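PDB 3GR9: ColD from Escherichia coli, which catalyses, in its natural form, removal of the C3'-hydroxyl group from GDP-4-keto-6-deoxy-D-mannose during L-colitose biosynthesis, and is engineered here towards an aminotransferase. Local coordinates for residues B[157-162]-B[179-184]; B[81-86]-B[131-136]; B[61-66]-B[97-102]. The protein carries 2 engineered substitutions. All blocks are in the same frame, centred on the assembly; numbering follows the deposited sequence.

Overall arrangement
Of the parts concerned, helix 58-71 comes first in the chain, followed by strand 82-86 and helix 91-99, whose C-terminal end returns to helix 58-71 in interaction 3. Strand 82-86 has by then opened interaction 2, which closes only when strand 129-135 arrives, so interactions 2 and 3 cross along the sequence. Interaction 1 follows in series: segment 157-162 meets 179-184 after 16 intervening residues with neither helix nor strand. Interactions 1 and 2 belong to one sheet, where strands 129-135 and 157-161 are neighbours. Interaction 3 lies against that sheet, Leu97 packing on Ile83 and Val85, while Asn62 bonds to Asp161 and Thr183, and Met65 touches Met181.

Interaction 1: residues B[157-162]-B[179-184]; sequences ILLEDN and GLMGTF
Leu159 and Met181 run side by side in a common direction from two parallel strands, with Leu159 CD2 3.9 Å from Met181 CE. Nearer the N-terminal end of the two segments, Ile157 meets Leu180 at a slant, its CG2 branch 3.8 Å from Leu180 CB. At the far end Asn162 and Phe184 also extend alongside each other. Their amide and ring planes stand 70° apart; Asn162 CB lies over one ring face, and Asn162 ND2 comes within 3.0 Å of Phe184 CE2. The backbones are joined by Thr183 N to Glu160 O, 3.2 Å, with the donor almost in line with the C=O bond (169°), and by a weak bond from Glu160 N to Met181 O. Thr183 turns its hydroxyl between backbone N and carbonyl carbon (chi1 53°), which brings OG1 to 3.2 Å from Asp161 CA. Asp161 and Thr183 do not bond each other; instead both hold the amide of Asn62, Asp161 OD2 its ND2 and Thr183 OG1 its OD1. Such pairing fits the mixed central sheet in the large domain of fold type I pyridoxal phosphate enzymes. Strand 129-135 flanks 157-161, strand 198-202 runs antiparallel beyond 181-185, and helix 58-71 packs over Met181 and Thr183.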
loop_
_atom_site.group_PDB
_atom_site.type_symbol
_atom_site.label_atom_id
_atom_site.label_comp_id
_atom_site.label_asym_id
_atom_site.label_seq_id
_atom_site.Cartn_x
_atom_site.Cartn_y
_atom_site.Cartn_z
ATOM N N ILE B 157 -22.957 -7.588 -8.806
ATOM C CA ILE B 157 -22.377 -6.518 -7.990
ATOM C C ILE B 157 -22.197 -5.100 -8.488
ATOM O O ILE B 157 -21.850 -4.880 -9.641
ATOM C CB ILE B 157 -21.292 -6.928 -7.003
ATOM C CG1 ILE B 157 -21.612 -8.296 -6.411
ATOM C CG2 ILE B 157 -21.214 -5.916 -5.883
ATOM C CD1 ILE B 157 -20.397 -9.224 -6.344
ATOM N N LEU B 158 -22.483 -4.128 -7.625
ATOM C CA LEU B 158 -22.283 -2.728 -8.002
ATOM C C LEU B 158 -21.225 -2.041 -7.144
ATOM O O LEU B 158 -21.298 -1.996 -5.922
ATOM C CB LEU B 158 -23.576 -1.889 -8.036
ATOM C CG LEU B 158 -23.297 -0.447 -8.484
ATOM C CD1 LEU B 158 -22.452 -0.433 -9.787
ATOM C CD2 LEU B 158 -24.588 0.357 -8.635
ATOM N N LEU B 159 -20.236 -1.480 -7.806
ATOM C CA LEU B 159 -19.192 -0.773 -7.090
ATOM C C LEU B 159 -18.865 0.535 -7.822
ATOM O O LEU B 159 -19.065 0.657 -9.028
ATOM C CB LEU B 159 -17.942 -1.620 -7.061
ATOM C CG LEU B 159 -18.014 -3.099 -6.693
ATOM C CD1 LEU B 159 -16.633 -3.582 -7.119
ATOM C CD2 LEU B 159 -18.166 -3.272 -5.158
ATOM N N GLU B 160 -18.329 1.492 -7.094
ATOM C CA GLU B 160 -17.970 2.737 -7.724
ATOM C C GLU B 160 -16.633 3.295 -7.281
ATOM O O GLU B 160 -16.397 3.519 -6.106
ATOM C CB GLU B 160 -19.044 3.809 -7.509
ATOM C CG GLU B 160 -20.327 3.353 -6.880
ATOM C CD GLU B 160 -21.143 4.526 -6.363
ATOM O OE1 GLU B 160 -20.909 5.656 -6.836
ATOM O OE2 GLU B 160 -21.998 4.327 -5.488
ATOM N N ASP B 161 -15.765 3.531 -8.246
ATOM C CA ASP B 161 -14.522 4.199 -7.960
ATOM C C ASP B 161 -15.014 5.642 -7.948
ATOM O O ASP B 161 -15.259 6.234 -8.995
ATOM C CB ASP B 161 -13.501 3.967 -9.065
ATOM C CG ASP B 161 -12.197 4.697 -8.824
ATOM O OD1 ASP B 161 -12.206 5.777 -8.218
ATOM O OD2 ASP B 161 -11.153 4.193 -9.263
ATOM N N ASN B 162 -15.205 6.178 -6.753
ATOM C CA ASN B 162 -15.701 7.531 -6.590
ATOM C C ASN B 162 -14.575 8.468 -6.201
ATOM O O ASN B 162 -14.789 9.491 -5.561
ATOM C CB ASN B 162 -16.815 7.559 -5.550
ATOM C CG ASN B 162 -17.567 8.867 -5.538
ATOM O OD1 ASN B 162 -17.744 9.500 -6.571
ATOM N ND2 ASN B 162 -18.011 9.281 -4.362
ATOM N N GLY B 179 -22.674 2.000 -4.465
ATOM C CA GLY B 179 -22.060 0.683 -4.638
ATOM C C GLY B 179 -22.191 -0.220 -3.421
ATOM O O GLY B 179 -22.694 0.182 -2.362
ATOM N N LEU B 180 -21.740 -1.460 -3.561
ATOM C CA LEU B 180 -21.797 -2.311 -2.400
ATOM C C LEU B 180 -20.703 -1.680 -1.593
ATOM O O LEU B 180 -20.666 -1.797 -0.386
ATOM C CB LEU B 180 -21.480 -3.782 -2.697
ATOM C CG LEU B 180 -21.044 -4.666 -1.502
ATOM C CD1 LEU B 180 -22.106 -4.703 -0.422
ATOM C CD2 LEU B 180 -20.663 -6.115 -1.866
ATOM N N MET B 181 -19.809 -1.012 -2.310
ATOM C CA MET B 181 -18.641 -0.366 -1.734
ATOM C C MET B 181 -18.368 0.789 -2.677
ATOM O O MET B 181 -18.591 0.675 -3.889
ATOM C CB MET B 181 -17.419 -1.295 -1.809
ATOM C CG MET B 181 -16.656 -1.524 -0.525
ATOM S SD MET B 181 -15.900 -3.195 -0.405
ATOM C CE MET B 181 -16.705 -4.048 -1.610
ATOM N N GLY B 182 -17.863 1.883 -2.094
ATOM C CA GLY B 182 -17.478 3.082 -2.824
ATOM C C GLY B 182 -16.106 3.493 -2.288
ATOM O O GLY B 182 -15.874 3.338 -1.090
ATOM N N THR B 183 -15.214 3.982 -3.161
ATOM C CA THR B 183 -13.854 4.424 -2.783
ATOM C C THR B 183 -13.683 5.964 -2.955
ATOM O O THR B 183 -14.315 6.598 -3.817
ATOM C CB THR B 183 -12.768 3.784 -3.688
ATOM O OG1 THR B 183 -13.065 3.997 -5.088
ATOM C CG2 THR B 183 -12.566 2.292 -3.385
ATOM N N PHE B 184 -12.817 6.565 -2.153
ATOM C CA PHE B 184 -12.554 7.995 -2.260
ATOM C C PHE B 184 -11.041 8.112 -2.178
ATOM O O PHE B 184 -10.399 7.180 -1.741
ATOM C CB PHE B 184 -13.231 8.822 -1.165
ATOM C CG PHE B 184 -14.734 8.669 -1.113
ATOM C CD1 PHE B 184 -15.311 7.513 -0.556
ATOM C CD2 PHE B 184 -15.580 9.697 -1.579
ATOM C CE1 PHE B 184 -16.714 7.355 -0.498
ATOM C CE2 PHE B 184 -16.982 9.562 -1.532
ATOM C CZ PHE B 184 -17.543 8.391 -0.991
#

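Interaction 2: residues B[81-86]-B[131-136]; sequences DEIIVP and AILTVN
Ile83 reaches across to Ala131 and Leu133 of the neighbouring parallel strand. Its CB stands 4.4 Å from Ala131 CB, the shortest side-chain approach of this pair. CG1 is turned away from the backbone N (chi1 156°), which leads it past the carbonyl oxygen of Ala131 and towards Leu133, while the CG2 branch packs towards Leu102. The chain stays extended, and its tip, Ile83 CD1, settles 3.5 Å from Leu133 CB; the two side chains lie alongside with a shared heading. Leu133 CB has a second neighbour in Val85 CG1 at 3.6 Å. On the face that bears Ile84 and Ile132, these two approach more loosely through their CG2 methyls. Ile84 N donates to Ala131 O at 2.8 Å, the donor tilted 18° from the carbonyl plane, and Leu133 N donates to Ile84 O, also at 2.8 Å, coming in closer to the line of the C=O bond. Pro86, lacking an N-H, sets its CD 3.2 Å from Leu133 O. The short strand axes, running the same way, diverge by 21°, and helix 91-99 packs on Ile83 and Val85, as in the twisted, helix-flanked central sheet of fold type I pyridoxal phosphate enzymes such as the DegT/DnrJ/EryC1 family.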
loop_
_atom_site.group_PDB
_atom_site.type_symbol
_atom_site.label_atom_id
_atom_site.label_comp_id
_atom_site.label_asym_id
_atom_site.label_seq_id
_atom_site.Cartn_x
_atom_site.Cartn_y
_atom_site.Cartn_z
ATOM N N ASP B 81 -13.962 -14.517 -12.855
ATOM C CA ASP B 81 -15.253 -13.830 -12.918
ATOM C C ASP B 81 -15.227 -12.621 -13.818
ATOM O O ASP B 81 -14.189 -11.970 -13.960
ATOM C CB ASP B 81 -15.792 -13.482 -11.539
ATOM C CG ASP B 81 -16.319 -14.686 -10.839
ATOM O OD1 ASP B 81 -16.218 -15.760 -11.475
ATOM O OD2 ASP B 81 -16.881 -14.573 -9.725
ATOM N N GLU B 82 -16.360 -12.333 -14.444
ATOM C CA GLU B 82 -16.406 -11.172 -15.311
ATOM C C GLU B 82 -16.825 -9.906 -14.575
ATOM O O GLU B 82 -17.854 -9.879 -13.915
ATOM C CB GLU B 82 -17.360 -11.427 -16.483
ATOM C CG GLU B 82 -17.261 -10.428 -17.663
ATOM C CD GLU B 82 -18.551 -10.333 -18.463
ATOM O OE1 GLU B 82 -18.942 -11.327 -19.115
ATOM O OE2 GLU B 82 -19.232 -9.289 -18.379
ATOM N N ILE B 83 -16.044 -8.842 -14.700
ATOM C CA ILE B 83 -16.443 -7.546 -14.119
ATOM C C ILE B 83 -16.372 -6.489 -15.261
ATOM O O ILE B 83 -15.404 -6.465 -16.053
ATOM C CB ILE B 83 -15.488 -7.124 -13.002
ATOM C CG1 ILE B 83 -15.554 -5.609 -12.843
ATOM C CG2 ILE B 83 -14.056 -7.525 -13.378
ATOM C CD1 ILE B 83 -14.973 -5.087 -11.514
ATOM N N ILE B 84 -17.402 -5.647 -15.382
ATOM C CA ILE B 84 -17.395 -4.601 -16.398
ATOM C C ILE B 84 -16.864 -3.259 -15.871
ATOM O O ILE B 84 -17.164 -2.852 -14.755
ATOM C CB ILE B 84 -18.765 -4.327 -16.915
ATOM C CG1 ILE B 84 -19.130 -5.308 -18.007
ATOM C CG2 ILE B 84 -18.864 -2.891 -17.345
ATOM C CD1 ILE B 84 -20.425 -5.990 -17.692
ATOM N N VAL B 85 -16.107 -2.570 -16.719
ATOM C CA VAL B 85 -15.521 -1.285 -16.379
ATOM C C VAL B 85 -15.468 -0.381 -17.587
ATOM O O VAL B 85 -15.553 -0.813 -18.718
ATOM C CB VAL B 85 -14.098 -1.457 -15.941
ATOM C CG1 VAL B 85 -14.069 -2.334 -14.692
ATOM C CG2 VAL B 85 -13.287 -2.146 -17.058
ATOM N N PRO B 86 -15.254 0.894 -17.330
ATOM C CA PRO B 86 -15.226 1.904 -18.382
ATOM C C PRO B 86 -13.834 2.157 -18.948
ATOM O O PRO B 86 -12.845 1.933 -18.257
ATOM C CB PRO B 86 -15.845 3.132 -17.724
ATOM C CG PRO B 86 -15.883 2.797 -16.187
ATOM C CD PRO B 86 -15.727 1.359 -16.017
ATOM N N ALA B 131 -20.074 -8.496 -11.873
ATOM C CA ALA B 131 -19.985 -7.173 -11.266
ATOM C C ALA B 131 -19.810 -6.045 -12.259
ATOM O O ALA B 131 -19.226 -6.207 -13.356
ATOM C CB ALA B 131 -18.865 -7.129 -10.207
ATOM N N ILE B 132 -20.265 -4.869 -11.838
ATOM C CA ILE B 132 -20.098 -3.629 -12.609
ATOM C C ILE B 132 -19.323 -2.626 -11.771
ATOM O O ILE B 132 -19.835 -2.144 -10.771
ATOM C CB ILE B 132 -21.405 -2.947 -12.942
ATOM C CG1 ILE B 132 -22.353 -3.946 -13.594
ATOM C CG2 ILE B 132 -21.127 -1.749 -13.856
ATOM C CD1 ILE B 132 -23.154 -3.364 -14.728
ATOM N N LEU B 133 -18.127 -2.264 -12.224
ATOM C CA LEU B 133 -17.294 -1.287 -11.525
ATOM C C LEU B 133 -17.460 0.070 -12.169
ATOM O O LEU B 133 -16.778 0.422 -13.120
ATOM C CB LEU B 133 -15.810 -1.687 -11.611
ATOM C CG LEU B 133 -14.883 -0.676 -10.944
ATOM C CD1 LEU B 133 -15.661 -0.011 -9.819
ATOM C CD2 LEU B 133 -13.592 -1.293 -10.437
ATOM N N THR B 134 -18.385 0.849 -11.651
ATOM C CA THR B 134 -18.608 2.163 -12.212
ATOM C C THR B 134 -17.606 3.188 -11.713
ATOM O O THR B 134 -16.977 3.034 -10.676
ATOM C CB THR B 134 -19.979 2.637 -11.827
ATOM O OG1 THR B 134 -20.005 2.869 -10.419
ATOM C CG2 THR B 134 -20.968 1.551 -12.141
ATOM N N VAL B 135 -17.443 4.245 -12.477
ATOM C CA VAL B 135 -16.543 5.302 -12.078
ATOM C C VAL B 135 -17.217 6.681 -12.277
ATOM O O VAL B 135 -17.715 6.965 -13.352
ATOM C CB VAL B 135 -15.207 5.175 -12.824
ATOM C CG1 VAL B 135 -14.324 6.454 -12.659
ATOM C CG2 VAL B 135 -14.454 3.924 -12.308
ATOM N N ASN B 136 -17.290 7.519 -11.242
ATOM C CA ASN B 136 -17.925 8.857 -11.372
ATOM C C ASN B 136 -16.826 9.761 -11.863
ATOM O O ASN B 136 -15.858 10.036 -11.145
ATOM C CB ASN B 136 -18.468 9.306 -10.029
ATOM C CG ASN B 136 -19.501 8.337 -9.508
ATOM O OD1 ASN B 136 -20.337 7.875 -10.284
ATOM N ND2 ASN B 136 -19.378 7.925 -8.241
#

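Interaction 3: residues B[61-66]-B[97-102]; sequences ANLLMI and LQQYGL
Ile66 fills the tight part of this contact, using two branches against two different residues. Its CG2 methyl sits over one face of the Tyr100 ring, 3.5 Å from both Tyr100 CG and CD1, with the two side chains running antiparallel past one another. The other branch turns to Leu97: Ile66 CG1 lies 3.5 Å from Leu97 CD2, and the side chains cross at about a right angle. Leu63, one helical turn before Ile66, comes to the ring from another side. With CG trans to the backbone N (chi1 178°), it extends far enough for CD1 to reach the ring edge, near the ring plane, 3.9 Å from Tyr100 CE1. Tyr100 is thus touched over a face and at an edge by one helix, and its OH is hydrogen-bonded to Tyr249 OH of the same chain.

The looser side lies towards Gln99, which is partly exposed. Leu63 CD1 and Gln99 OE1 approach only to 4.4 Å, and the polar end of Gln99 turns to the dimer partner, NE2 bonding to Gly248 O of the second subunit. Tyr249 of the second subunit also packs on Leu63 and Gln99.

Tyr100 is the first residue to leave helical geometry, and a Schellman motif ends the helix around it: Leu102 N bonds to Leu97 O at 2.9 Å and Gly101 N to Gln98 O at 3.1 Å, with Gly101 at positive phi (60°). Both helices rest on the same sheet. Such neighbouring helices layered on a mainly parallel sheet, next to a subunit interface, fit the large domain of a dimeric fold type I pyridoxal phosphate enzyme.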
loop_
_atom_site.group_PDB
_atom_site.type_symbol
_atom_site.label_atom_id
_atom_site.label_comp_id
_atom_site.label_asym_id
_atom_site.label_seq_id
_atom_site.Cartn_x
_atom_site.Cartn_y
_atom_site.Cartn_z
ATOM N N ALA B 61 -7.420 1.714 -1.577
ATOM C CA ALA B 61 -8.811 1.534 -1.252
ATOM C C ALA B 61 -9.471 0.705 -2.347
ATOM O O ALA B 61 -10.428 -0.019 -2.080
ATOM C CB ALA B 61 -9.489 2.870 -1.126
ATOM N N ASN B 62 -8.992 0.855 -3.575
ATOM C CA ASN B 62 -9.521 0.103 -4.727
ATOM C C ASN B 62 -9.020 -1.328 -4.620
ATOM O O ASN B 62 -9.770 -2.264 -4.866
ATOM C CB ASN B 62 -9.126 0.702 -6.101
ATOM C CG ASN B 62 -9.950 1.919 -6.478
ATOM O OD1 ASN B 62 -10.828 2.347 -5.740
ATOM N ND2 ASN B 62 -9.646 2.498 -7.623
ATOM N N LEU B 63 -7.759 -1.489 -4.228
ATOM C CA LEU B 63 -7.154 -2.814 -4.025
ATOM C C LEU B 63 -7.994 -3.613 -3.046
ATOM O O LEU B 63 -8.388 -4.744 -3.289
ATOM C CB LEU B 63 -5.764 -2.633 -3.414
ATOM C CG LEU B 63 -4.965 -3.881 -3.069
ATOM C CD1 LEU B 63 -5.060 -4.889 -4.182
ATOM C CD2 LEU B 63 -3.510 -3.490 -2.851
ATOM N N LEU B 64 -8.236 -2.992 -1.904
ATOM C CA LEU B 64 -9.035 -3.550 -0.849
ATOM C C LEU B 64 -10.477 -3.751 -1.269
ATOM O O LEU B 64 -11.045 -4.839 -1.076
ATOM C CB LEU B 64 -8.910 -2.679 0.392
ATOM C CG LEU B 64 -7.902 -3.367 1.343
ATOM C CD1 LEU B 64 -6.490 -3.654 0.751
ATOM C CD2 LEU B 64 -7.765 -2.615 2.640
ATOM N N MET B 65 -11.057 -2.785 -1.964
ATOM C CA MET B 65 -12.421 -3.002 -2.414
ATOM C C MET B 65 -12.532 -4.321 -3.159
ATOM O O MET B 65 -13.527 -5.031 -3.118
ATOM C CB MET B 65 -12.808 -1.956 -3.437
ATOM C CG MET B 65 -14.316 -2.025 -3.541
ATOM S SD MET B 65 -14.824 -0.805 -4.685
ATOM C CE MET B 65 -13.180 -0.741 -5.548
ATOM N N ILE B 66 -11.521 -4.648 -3.919
ATOM C CA ILE B 66 -11.617 -5.874 -4.685
ATOM C C ILE B 66 -11.245 -7.081 -3.861
ATOM O O ILE B 66 -12.028 -8.004 -3.742
ATOM C CB ILE B 66 -10.714 -5.824 -5.917
ATOM C CG1 ILE B 66 -11.501 -5.328 -7.134
ATOM C CG2 ILE B 66 -10.014 -7.176 -6.156
ATOM C CD1 ILE B 66 -12.588 -4.299 -6.830
ATOM N N LEU B 97 -8.023 -5.595 -10.719
ATOM C CA LEU B 97 -8.833 -6.589 -11.410
ATOM C C LEU B 97 -7.910 -7.578 -11.954
ATOM O O LEU B 97 -8.169 -8.781 -11.907
ATOM C CB LEU B 97 -9.635 -5.912 -12.508
ATOM C CG LEU B 97 -10.308 -4.650 -11.911
ATOM C CD1 LEU B 97 -11.191 -3.854 -12.931
ATOM C CD2 LEU B 97 -11.085 -5.037 -10.645
ATOM N N GLN B 98 -6.791 -7.064 -12.455
ATOM C CA GLN B 98 -5.820 -7.934 -13.065
ATOM C C GLN B 98 -5.090 -8.692 -11.973
ATOM O O GLN B 98 -4.684 -9.851 -12.154
ATOM C CB GLN B 98 -4.839 -7.061 -13.859
ATOM C CG GLN B 98 -3.835 -7.816 -14.706
ATOM C CD GLN B 98 -2.671 -8.387 -13.876
ATOM O OE1 GLN B 98 -2.216 -7.833 -12.849
ATOM N NE2 GLN B 98 -2.166 -9.494 -14.354
ATOM N N GLN B 99 -4.893 -8.027 -10.836
ATOM C CA GLN B 99 -4.119 -8.641 -9.761
ATOM C C GLN B 99 -4.858 -9.774 -9.085
ATOM O O GLN B 99 -4.275 -10.729 -8.587
ATOM C CB GLN B 99 -3.582 -7.591 -8.788
ATOM C CG GLN B 99 -2.386 -6.761 -9.310
ATOM C CD GLN B 99 -2.385 -5.319 -8.875
ATOM O OE1 GLN B 99 -3.386 -4.830 -8.299
ATOM N NE2 GLN B 99 -1.274 -4.628 -9.096
ATOM N N TYR B 100 -6.175 -9.661 -9.147
ATOM C CA TYR B 100 -7.046 -10.679 -8.620
ATOM C C TYR B 100 -7.554 -11.639 -9.682
ATOM O O TYR B 100 -8.477 -12.410 -9.427
ATOM C CB TYR B 100 -8.178 -10.069 -7.805
ATOM C CG TYR B 100 -7.679 -9.783 -6.428
ATOM C CD1 TYR B 100 -6.868 -8.691 -6.203
ATOM C CD2 TYR B 100 -7.853 -10.700 -5.396
ATOM C CE1 TYR B 100 -6.336 -8.451 -4.977
ATOM C CE2 TYR B 100 -7.335 -10.458 -4.144
ATOM C CZ TYR B 100 -6.569 -9.324 -3.955
ATOM O OH TYR B 100 -5.989 -9.053 -2.758
ATOM N N GLY B 101 -6.948 -11.603 -10.867
ATOM C CA GLY B 101 -7.307 -12.521 -11.957
ATOM C C GLY B 101 -8.750 -12.486 -12.469
ATOM O O GLY B 101 -9.327 -13.497 -12.835
ATOM N N LEU B 102 -9.359 -11.319 -12.508
ATOM C CA LEU B 102 -10.727 -11.243 -12.993
ATOM C C LEU B 102 -10.654 -10.981 -14.478
ATOM O O LEU B 102 -9.609 -10.606 -15.079
ATOM C CB LEU B 102 -11.535 -10.169 -12.248
ATOM C CG LEU B 102 -11.753 -10.540 -10.758
ATOM C CD1 LEU B 102 -11.698 -9.293 -9.889
ATOM C CD2 LEU B 102 -13.019 -11.387 -10.454
#